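Local coordinates for protein alpha-1,2-mannosidase (Trichoderma reesei, PDB 1HCU) that probably trims alpha-1,2-linked mannose residues from high-mannose N-glycans, as a calcium-dependent glycosidase of family 47, at residues M254-P259 with K480-T485; L181-T186 with H488-R493; D267-G272 with G314-G319. All coordinates share one frame; numbering follows the deposited sequence.

Contact 1 of 3, residues M254-P259 with K480-T485; sequences MYLYDP and KFVFNT. With CA (calcium ion), chain H.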
loop_
_atom_site.group_PDB
_atom_site.type_symbol
_atom_site.label_atom_id
_atom_site.label_comp_id
_atom_site.label_asym_id
_atom_site.label_seq_id
_atom_site.Cartn_x
_atom_site.Cartn_y
_atom_site.Cartn_z
ATOM N N MET A 254 9.052 -4.674 9.604
ATOM C CA MET A 254 10.100 -4.131 10.457
ATOM C C MET A 254 11.021 -5.280 10.840
ATOM O O MET A 254 12.227 -5.091 11.032
ATOM C CB MET A 254 9.505 -3.507 11.731
ATOM C CG MET A 254 8.847 -2.152 11.531
ATOM S SD MET A 254 9.892 -1.031 10.540
ATOM C CE MET A 254 11.138 -0.580 11.723
ATOM N N TYR A 255 10.452 -6.479 10.943
ATOM C CA TYR A 255 11.240 -7.660 11.294
ATOM C C TYR A 255 12.208 -7.996 10.168
ATOM O O TYR A 255 13.285 -8.541 10.409
ATOM C CB TYR A 255 10.328 -8.856 11.562
ATOM C CG TYR A 255 11.063 -10.130 11.923
ATOM C CD1 TYR A 255 11.747 -10.257 13.137
ATOM C CD2 TYR A 255 11.044 -11.225 11.065
ATOM C CE1 TYR A 255 12.388 -11.453 13.485
ATOM C CE2 TYR A 255 11.676 -12.419 11.399
ATOM C CZ TYR A 255 12.342 -12.530 12.604
ATOM O OH TYR A 255 12.951 -13.733 12.909
ATOM N N LEU A 256 11.809 -7.686 8.935
ATOM C CA LEU A 256 12.658 -7.939 7.778
ATOM C C LEU A 256 13.751 -6.867 7.800
ATOM O O LEU A 256 14.924 -7.153 7.536
ATOM C CB LEU A 256 11.846 -7.822 6.479
ATOM C CG LEU A 256 12.354 -8.514 5.202
ATOM C CD1 LEU A 256 11.682 -7.904 3.962
ATOM C CD2 LEU A 256 13.851 -8.376 5.086
ATOM N N TYR A 257 13.358 -5.634 8.123
ATOM C CA TYR A 257 14.300 -4.522 8.163
ATOM C C TYR A 257 15.427 -4.773 9.169
ATOM O O TYR A 257 16.559 -4.367 8.948
ATOM C CB TYR A 257 13.572 -3.204 8.483
ATOM C CG TYR A 257 14.470 -1.990 8.348
ATOM C CD1 TYR A 257 15.024 -1.373 9.475
ATOM C CD2 TYR A 257 14.830 -1.503 7.087
ATOM C CE1 TYR A 257 15.923 -0.299 9.345
ATOM C CE2 TYR A 257 15.724 -0.436 6.950
ATOM C CZ TYR A 257 16.266 0.160 8.078
ATOM O OH TYR A 257 17.150 1.200 7.928
ATOM N N ASP A 258 15.108 -5.445 10.271
ATOM C CA ASP A 258 16.094 -5.788 11.301
ATOM C C ASP A 258 15.448 -6.780 12.279
ATOM O O ASP A 258 14.772 -6.384 13.223
ATOM C CB ASP A 258 16.575 -4.533 12.046
ATOM C CG ASP A 258 17.674 -4.839 13.061
ATOM O OD1 ASP A 258 18.293 -3.892 13.583
ATOM O OD2 ASP A 258 17.917 -6.030 13.341
ATOM N N PRO A 259 15.674 -8.086 12.064
ATOM C CA PRO A 259 15.129 -9.172 12.891
ATOM C C PRO A 259 15.438 -9.068 14.383
ATOM O O PRO A 259 14.672 -9.558 15.209
ATOM C CB PRO A 259 15.757 -10.439 12.294
ATOM C CG PRO A 259 16.209 -10.033 10.924
ATOM C CD PRO A 259 16.645 -8.606 11.082
ATOM N N LYS A 480 17.308 -8.281 0.540
ATOM C CA LYS A 480 18.077 -7.098 0.869
ATOM C C LYS A 480 17.226 -5.836 0.790
ATOM O O LYS A 480 17.695 -4.750 1.130
ATOM C CB LYS A 480 19.300 -6.990 -0.044
ATOM C CG LYS A 480 20.209 -8.212 0.036
ATOM C CD LYS A 480 21.612 -7.906 -0.462
ATOM C CE LYS A 480 22.356 -7.014 0.528
ATOM N NZ LYS A 480 22.505 -7.696 1.839
ATOM N N PHE A 481 15.977 -5.982 0.350
ATOM C CA PHE A 481 15.058 -4.843 0.257
ATOM C C PHE A 481 13.705 -5.124 0.912
ATOM O O PHE A 481 13.340 -6.279 1.142
ATOM C CB PHE A 481 14.846 -4.423 -1.206
ATOM C CG PHE A 481 15.981 -3.609 -1.778
ATOM C CD1 PHE A 481 17.160 -4.221 -2.190
ATOM C CD2 PHE A 481 15.887 -2.218 -1.853
ATOM C CE1 PHE A 481 18.232 -3.465 -2.666
ATOM C CE2 PHE A 481 16.954 -1.453 -2.329
ATOM C CZ PHE A 481 18.129 -2.079 -2.733
ATOM N N VAL A 482 12.970 -4.063 1.230
ATOM C CA VAL A 482 11.659 -4.200 1.852
ATOM C C VAL A 482 10.733 -3.140 1.297
ATOM O O VAL A 482 11.053 -1.952 1.338
ATOM C CB VAL A 482 11.715 -3.992 3.382
ATOM C CG1 VAL A 482 10.379 -4.398 4.007
ATOM C CG2 VAL A 482 12.851 -4.787 3.976
ATOM N N PHE A 483 9.578 -3.564 0.791
ATOM C CA PHE A 483 8.616 -2.619 0.235
ATOM C C PHE A 483 7.807 -1.928 1.333
ATOM O O PHE A 483 7.279 -2.582 2.246
ATOM C CB PHE A 483 7.647 -3.314 -0.725
ATOM C CG PHE A 483 8.274 -3.781 -2.015
ATOM C CD1 PHE A 483 8.667 -5.106 -2.173
ATOM C CD2 PHE A 483 8.430 -2.906 -3.087
ATOM C CE1 PHE A 483 9.206 -5.558 -3.390
ATOM C CE2 PHE A 483 8.965 -3.346 -4.302
ATOM C CZ PHE A 483 9.353 -4.675 -4.452
ATOM N N ASN A 484 7.723 -0.601 1.244
ATOM C CA ASN A 484 6.952 0.166 2.206
ATOM C C ASN A 484 5.515 0.008 1.715
ATOM O O ASN A 484 5.280 -0.647 0.703
ATOM C CB ASN A 484 7.413 1.639 2.230
ATOM C CG ASN A 484 6.600 2.543 1.313
ATOM O OD1 ASN A 484 6.267 2.186 0.183
ATOM N ND2 ASN A 484 6.297 3.736 1.800
ATOM N N THR A 485 4.555 0.595 2.411
ATOM C CA THR A 485 3.164 0.429 2.008
ATOM C C THR A 485 2.792 1.016 0.641
ATOM O O THR A 485 1.775 0.650 0.071
ATOM C CB THR A 485 2.230 0.991 3.095
ATOM O OG1 THR A 485 1.093 0.139 3.212
ATOM C CG2 THR A 485 1.775 2.399 2.759
HETATM CA CA CA H . -0.582 -0.375 0.945
HETATM O O HOH W 1 -1.390 2.087 2.125
HETATM O O HOH W 2 -3.278 0.261 0.725
HETATM O O HOH W 3 -1.664 -2.201 2.656
HETATM O O HOH W 4 -0.861 -1.354 -1.624
#

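Contact 2 of 3, residues L181-T186 with H488-R493; sequences LVLEWT and HPFSIR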
loop_
_atom_site.group_PDB
_atom_site.type_symbol
_atom_site.label_atom_id
_atom_site.label_comp_id
_atom_site.label_asym_id
_atom_site.label_seq_id
_atom_site.Cartn_x
_atom_site.Cartn_y
_atom_site.Cartn_z
ATOM N N LEU A 181 4.491 4.665 10.092
ATOM C CA LEU A 181 5.533 5.688 10.042
ATOM C C LEU A 181 6.907 5.146 10.421
ATOM O O LEU A 181 7.939 5.689 10.002
ATOM C CB LEU A 181 5.180 6.820 11.004
ATOM C CG LEU A 181 3.764 7.368 10.861
ATOM C CD1 LEU A 181 3.494 8.402 11.954
ATOM C CD2 LEU A 181 3.594 7.970 9.484
ATOM N N VAL A 182 6.904 4.075 11.215
ATOM C CA VAL A 182 8.127 3.454 11.719
ATOM C C VAL A 182 9.148 3.007 10.668
ATOM O O VAL A 182 10.349 3.226 10.843
ATOM C CB VAL A 182 7.785 2.260 12.664
ATOM C CG1 VAL A 182 6.946 1.214 11.934
ATOM C CG2 VAL A 182 9.055 1.644 13.197
ATOM N N LEU A 183 8.689 2.400 9.578
ATOM C CA LEU A 183 9.608 1.939 8.542
ATOM C C LEU A 183 10.404 3.088 7.924
ATOM O O LEU A 183 11.634 3.065 7.917
ATOM C CB LEU A 183 8.850 1.219 7.420
ATOM C CG LEU A 183 9.542 0.040 6.714
ATOM C CD1 LEU A 183 8.876 -0.201 5.351
ATOM C CD2 LEU A 183 11.013 0.308 6.537
ATOM N N GLU A 184 9.719 4.104 7.410
ATOM C CA GLU A 184 10.455 5.184 6.767
ATOM C C GLU A 184 11.210 6.126 7.688
ATOM O O GLU A 184 12.249 6.658 7.309
ATOM C CB GLU A 184 9.569 5.976 5.781
ATOM C CG GLU A 184 8.081 6.079 6.056
ATOM C CD GLU A 184 7.340 4.758 5.950
ATOM O OE1 GLU A 184 7.094 4.139 7.004
ATOM O OE2 GLU A 184 7.007 4.339 4.814
ATOM N N TRP A 185 10.712 6.307 8.904
ATOM C CA TRP A 185 11.376 7.177 9.864
ATOM C C TRP A 185 12.620 6.496 10.450
ATOM O O TRP A 185 13.615 7.158 10.745
ATOM C CB TRP A 185 10.386 7.592 10.961
ATOM C CG TRP A 185 9.460 8.687 10.487
ATOM C CD1 TRP A 185 8.549 8.615 9.465
ATOM C CD2 TRP A 185 9.428 10.039 10.959
ATOM N NE1 TRP A 185 7.961 9.843 9.272
ATOM C CE2 TRP A 185 8.480 10.735 10.173
ATOM C CE3 TRP A 185 10.111 10.731 11.967
ATOM C CZ2 TRP A 185 8.200 12.096 10.364
ATOM C CZ3 TRP A 185 9.831 12.088 12.158
ATOM C CH2 TRP A 185 8.884 12.751 11.360
ATOM N N THR A 186 12.571 5.175 10.606
ATOM C CA THR A 186 13.727 4.450 11.118
ATOM C C THR A 186 14.774 4.430 10.008
ATOM O O THR A 186 15.968 4.577 10.261
ATOM C CB THR A 186 13.375 2.993 11.520
ATOM O OG1 THR A 186 12.548 3.006 12.693
ATOM C CG2 THR A 186 14.641 2.198 11.819
ATOM N N HIS A 488 7.384 1.297 -2.127
ATOM C CA HIS A 488 8.708 1.915 -2.216
ATOM C C HIS A 488 9.686 1.050 -1.429
ATOM O O HIS A 488 9.650 1.017 -0.205
ATOM C CB HIS A 488 8.691 3.342 -1.659
ATOM C CG HIS A 488 7.779 4.261 -2.408
ATOM N ND1 HIS A 488 7.810 4.379 -3.779
ATOM C CD2 HIS A 488 6.791 5.083 -1.981
ATOM C CE1 HIS A 488 6.878 5.230 -4.168
ATOM N NE2 HIS A 488 6.246 5.671 -3.096
ATOM N N PRO A 489 10.575 0.333 -2.132
ATOM C CA PRO A 489 11.572 -0.552 -1.519
ATOM C C PRO A 489 12.758 0.138 -0.845
ATOM O O PRO A 489 13.445 0.940 -1.470
ATOM C CB PRO A 489 12.014 -1.411 -2.697
ATOM C CG PRO A 489 11.999 -0.420 -3.822
ATOM C CD PRO A 489 10.667 0.280 -3.603
ATOM N N PHE A 490 13.006 -0.189 0.419
ATOM C CA PHE A 490 14.126 0.385 1.172
ATOM C C PHE A 490 15.152 -0.713 1.436
ATOM O O PHE A 490 14.781 -1.877 1.587
ATOM C CB PHE A 490 13.650 0.905 2.534
ATOM C CG PHE A 490 12.589 1.949 2.454
ATOM C CD1 PHE A 490 11.679 2.104 3.495
ATOM C CD2 PHE A 490 12.499 2.787 1.350
ATOM C CE1 PHE A 490 10.686 3.085 3.430
ATOM C CE2 PHE A 490 11.523 3.760 1.274
ATOM C CZ PHE A 490 10.612 3.914 2.314
ATOM N N SER A 491 16.436 -0.364 1.486
ATOM C CA SER A 491 17.451 -1.379 1.800
ATOM C C SER A 491 17.282 -1.660 3.286
ATOM O O SER A 491 16.933 -0.753 4.045
ATOM C CB SER A 491 18.870 -0.855 1.568
ATOM O OG SER A 491 19.138 -0.643 0.198
ATOM N N ILE A 492 17.520 -2.900 3.706
ATOM C CA ILE A 492 17.396 -3.251 5.120
ATOM C C ILE A 492 18.639 -2.768 5.869
ATOM O O ILE A 492 19.710 -2.635 5.284
ATOM C CB ILE A 492 17.231 -4.774 5.314
ATOM C CG1 ILE A 492 18.541 -5.496 4.981
ATOM C CG2 ILE A 492 16.095 -5.281 4.416
ATOM C CD1 ILE A 492 18.526 -6.977 5.291
ATOM N N ARG A 493 18.488 -2.522 7.164
ATOM C CA ARG A 493 19.568 -2.010 8.006
ATOM C C ARG A 493 21.014 -2.446 7.725
ATOM O O ARG A 493 21.920 -1.604 7.725
ATOM C CB ARG A 493 19.225 -2.262 9.473
ATOM C CG ARG A 493 20.238 -1.722 10.464
ATOM C CD ARG A 493 19.625 -1.653 11.853
ATOM N NE ARG A 493 18.822 -0.452 12.037
ATOM C CZ ARG A 493 17.973 -0.266 13.041
ATOM N NH1 ARG A 493 17.293 0.872 13.139
ATOM N NH2 ARG A 493 17.785 -1.231 13.936
#

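Contact 3 of 3, residues D267-G272 with G314-G319; sequences DRWVLG and GNFILG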
loop_
_atom_site.group_PDB
_atom_site.type_symbol
_atom_site.label_atom_id
_atom_site.label_comp_id
_atom_site.label_asym_id
_atom_site.label_seq_id
_atom_site.Cartn_x
_atom_site.Cartn_y
_atom_site.Cartn_z
ATOM N N ASP A 267 6.572 -10.788 16.983
ATOM C CA ASP A 267 5.679 -11.514 17.888
ATOM C C ASP A 267 4.263 -10.944 17.857
ATOM O O ASP A 267 3.292 -11.699 17.885
ATOM C CB ASP A 267 6.211 -11.490 19.330
ATOM C CG ASP A 267 7.383 -12.446 19.547
ATOM O OD1 ASP A 267 7.681 -13.263 18.645
ATOM O OD2 ASP A 267 8.002 -12.380 20.636
ATOM N N ARG A 268 4.136 -9.620 17.798
ATOM C CA ARG A 268 2.807 -9.009 17.760
ATOM C C ARG A 268 2.081 -9.362 16.453
ATOM O O ARG A 268 0.849 -9.467 16.423
ATOM C CB ARG A 268 2.905 -7.484 17.933
ATOM C CG ARG A 268 3.460 -7.048 19.292
ATOM C CD ARG A 268 2.632 -7.598 20.459
ATOM N NE ARG A 268 1.236 -7.186 20.387
ATOM C CZ ARG A 268 0.307 -7.492 21.289
ATOM N NH1 ARG A 268 0.617 -8.225 22.353
ATOM N NH2 ARG A 268 -0.939 -7.059 21.123
ATOM N N TRP A 269 2.853 -9.550 15.386
ATOM C CA TRP A 269 2.310 -9.916 14.078
ATOM C C TRP A 269 1.764 -11.352 14.119
ATOM O O TRP A 269 0.662 -11.628 13.632
ATOM C CB TRP A 269 3.410 -9.843 13.008
ATOM C CG TRP A 269 2.906 -10.075 11.610
ATOM C CD1 TRP A 269 2.337 -9.151 10.788
ATOM C CD2 TRP A 269 2.837 -11.327 10.916
ATOM N NE1 TRP A 269 1.907 -9.745 9.628
ATOM C CE2 TRP A 269 2.200 -11.081 9.677
ATOM C CE3 TRP A 269 3.247 -12.632 11.220
ATOM C CZ2 TRP A 269 1.958 -12.095 8.738
ATOM C CZ3 TRP A 269 3.005 -13.643 10.281
ATOM C CH2 TRP A 269 2.366 -13.364 9.057
ATOM N N VAL A 270 2.549 -12.256 14.707
ATOM C CA VAL A 270 2.168 -13.659 14.807
ATOM C C VAL A 270 0.840 -13.834 15.532
ATOM O O VAL A 270 0.027 -14.668 15.135
ATOM C CB VAL A 270 3.269 -14.508 15.519
ATOM C CG1 VAL A 270 2.774 -15.935 15.743
ATOM C CG2 VAL A 270 4.540 -14.549 14.652
ATOM N N LEU A 271 0.624 -13.049 16.587
ATOM C CA LEU A 271 -0.628 -13.117 17.338
ATOM C C LEU A 271 -1.740 -12.660 16.403
ATOM O O LEU A 271 -2.774 -13.308 16.276
ATOM C CB LEU A 271 -0.584 -12.184 18.552
ATOM C CG LEU A 271 0.124 -12.621 19.832
ATOM C CD1 LEU A 271 0.198 -11.437 20.778
ATOM C CD2 LEU A 271 -0.629 -13.775 20.484
ATOM N N GLY A 272 -1.515 -11.518 15.762
ATOM C CA GLY A 272 -2.490 -10.996 14.826
ATOM C C GLY A 272 -2.788 -12.044 13.767
ATOM O O GLY A 272 -3.939 -12.443 13.598
ATOM N N GLY A 314 -0.406 -11.099 0.268
ATOM C CA GLY A 314 1.024 -10.914 0.160
ATOM C C GLY A 314 1.673 -10.783 1.522
ATOM O O GLY A 314 2.800 -11.250 1.722
ATOM N N ASN A 315 0.971 -10.169 2.469
ATOM C CA ASN A 315 1.549 -9.994 3.794
ATOM C C ASN A 315 1.754 -11.322 4.523
ATOM O O ASN A 315 2.817 -11.541 5.110
ATOM C CB ASN A 315 0.696 -9.053 4.649
ATOM C CG ASN A 315 1.485 -8.448 5.788
ATOM O OD1 ASN A 315 2.524 -7.821 5.567
ATOM N ND2 ASN A 315 1.006 -8.628 7.009
ATOM N N PHE A 316 0.750 -12.203 4.488
ATOM C CA PHE A 316 0.869 -13.509 5.137
ATOM C C PHE A 316 1.992 -14.309 4.489
ATOM O O PHE A 316 2.735 -15.022 5.170
ATOM C CB PHE A 316 -0.445 -14.301 5.042
ATOM C CG PHE A 316 -1.384 -14.051 6.191
ATOM C CD1 PHE A 316 -2.199 -12.923 6.215
ATOM C CD2 PHE A 316 -1.409 -14.921 7.275
ATOM C CE1 PHE A 316 -3.024 -12.666 7.304
ATOM C CE2 PHE A 316 -2.234 -14.676 8.376
ATOM C CZ PHE A 316 -3.044 -13.543 8.389
ATOM N N ILE A 317 2.100 -14.183 3.168
ATOM C CA ILE A 317 3.140 -14.857 2.407
ATOM C C ILE A 317 4.486 -14.328 2.877
ATOM O O ILE A 317 5.382 -15.118 3.202
ATOM C CB ILE A 317 2.978 -14.612 0.879
ATOM C CG1 ILE A 317 1.802 -15.434 0.351
ATOM C CG2 ILE A 317 4.257 -14.982 0.139
ATOM C CD1 ILE A 317 1.368 -15.068 -1.044
ATOM N N LEU A 318 4.626 -13.002 2.937
ATOM C CA LEU A 318 5.882 -12.409 3.391
ATOM C C LEU A 318 6.271 -12.960 4.755
ATOM O O LEU A 318 7.421 -13.354 4.973
ATOM C CB LEU A 318 5.772 -10.894 3.478
ATOM C CG LEU A 318 7.018 -10.186 4.018
ATOM C CD1 LEU A 318 8.266 -10.624 3.245
ATOM C CD2 LEU A 318 6.819 -8.693 3.902
ATOM N N GLY A 319 5.299 -12.984 5.667
ATOM C CA GLY A 319 5.529 -13.501 7.005
ATOM C C GLY A 319 5.947 -14.960 6.986
ATOM O O GLY A 319 6.793 -15.370 7.767
#

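Contact 1 of 3, residues M254-P259 with K480-T485
Leu256 and Val482 join two elements of the family 47 (alpha/alpha)7 barrel: helix 245-257 of its inner wall and the C-terminal beta-hairpin that plugs the barrel and carries the calcium site. This is a worked example of a contact carried mainly by one pair of side chains. The two reach toward each other tip to tip in a largely buried contact of apolar side chains, with Leu256 CD1 only 3.3 Å from Val482 CG2. The other leucine methyl, CD2, also lies near that branch, at 3.9 Å from Val482 CG2, which is thus gripped by both arms of the fork. Val482 holds its CG1 anti to the backbone N (chi1 -170°), which leaves CG2 beside that nitrogen and turned to the helix. CG1 still takes part, at 3.7 Å from Leu256 CD1. The same leucine methyl brushes the strand backbone, 3.7 Å from Phe481 O. An alanine in place of Leu256 would probably open a gap beside Val482 CG2 and lose the methyl contact with Phe481 O.

Two residues beyond the leucine the helix ends: Asp258 N still bonds to Met254 O at 3.0 Å, but Asp258 itself has already left helical geometry. The ring of Tyr257 packs on Thr186 of helix 182-192, and its OH hydrogen-bonds to Asp190 and Arg187. At the far end of 480-485 the hairpin reaches the calcium. Thr485 clamps the ion with two atoms of one residue, and four waters complete the modelled shell. Glu249, from the same helix as Leu256, hydrogen-bonds to the threonine hydroxyl and steadies it from the second shell. Of the two protein ligand atoms, Thr485 O binds calcium at 2.7 Å and Thr485 OG1 at 2.9 Å.

Contact 2 of 3, residues L181-T186 with H488-R493
Phe490 projects from the C-terminal hairpin plugging the (alpha/alpha)7 barrel and extends its ring to Leu183 and Glu184 of helix 182-192, which faces the barrel interior. Here the general principle is that a short strand can be fitted to a helix by rotamer choice, since the backbones stay well apart: the nearest CA atoms, of Glu184 and Phe490, are 8.2 Å from each other. Phe490 spans that gap with CG anti to its own carbonyl carbon (chi1 -59°). Leu183 comes at the ring edge, near its plane, with CD2 3.6 Å from Phe490 CD1. Glu184 approaches obliquely through its aliphatic part, CB lying 3.9 Å from Phe490 CE1. One face of the ring is taken by the hairpin itself, where His488 O sits 3.6 Å above the plane, off toward the rim.

The glutamate chain then folds back at chi2 (-67°), turning its carboxylate steeply to the phenyl plane and bringing OE2 to a hydrogen bond with Asn484 ND2. A buried acid thereby keeps a polar partner although its methylene packs on an aromatic ring.

Further along, Arg493 extends from its backbone and bends only at chi3, so that the guanidinium arrives across Thr186 at about a right angle. Two carboxylates hold it in salt bridges, Asp258 at NH2 and Asp190 at NE. Thr186 meets it with its methyl, CG2 standing 3.2 Å from Arg493 NH1, a close fit. The hydroxyl is turned the other way, into its own helix. There Val182 O accepts two bonds from opposite faces of the carbonyl plane: one from Thr186 N at 3.0 Å and one from Thr186 OG1 at 2.9 Å.

Contact 3 of 3, residues D267-G272 with G314-G319
Trp269 of helix 263-280 drives its indole into helix 312-323, where Asn315, Phe316 and Gly319 receive it. The arrangement illustrates how a single large side chain can bridge helices that do not pack closely by themselves: the axes of the two short segments remain 11.8 Å apart at closest approach, with their N-to-C directions at 126°. With CG anti to the backbone N (chi1 -174°), the tryptophan spans that distance.

The tight part lies around the outer edge of the indole. Trp269 CH2 stops 3.8 Å from Gly319 CA, occupying the place a beta carbon would need, and the absence of a side chain is what lets the indole come so far in. Next to it, Trp269 CZ2 is 4.0 Å from Phe316 CA, which lies at the indole edge. The Phe316 ring offers its face to that edge in an edge-to-face pair, centroids of the two six-membered rings 5.7 Å apart and planes at 56°. Asn315 brings its amide to the indole edge at the NE1 corner. Tyr328 adds a further edge-to-face neighbour to Trp269, while Phe316 runs on to Ala273, Thr276 and Ile277 of the tryptophan's own helix.

The other side of 267-272 is looser. Asp267 is exposed, and Arg268, Val270 and Leu271 are partly so, none of them touching 314-319. Arg268 forms a salt bridge with Glu216, and Leu271 CD1 sits 3.6 Å above the plane of its guanidinium, toward the rim. Buried Gly272 is a looser spot of the interface, with nothing of 314-319 close to where a side chain would begin. One buried aromatic face and a partly exposed, mixed face are what an outer helix of the (alpha/alpha)7 barrel presents, here against an inner one.

Contacts 1 and 2 are two sides of one plug: their centres lie about 7 Å apart, and the paired strands of the hairpin give one flank to each. A probable hydrogen bond from Phe490 N to Val482 O (2.8 Å) links the strands, and a salt bridge between Asp258 OD1 and Arg493 NH2 (2.7 Å) ties the helix end of contact 1 to the tail of contact 2. Contact 3 stands in the wall, its centre about 13 Å from that of contact 1 and about 18 Å from that of contact 2. Contact 1 binds the calcium through Thr485; the Glu184 and Asn315 side chains lie about 10 and 9 Å from it, and about 11 and 9 Å from those of predicted active-site residues Glu100 and Asp245, respectively.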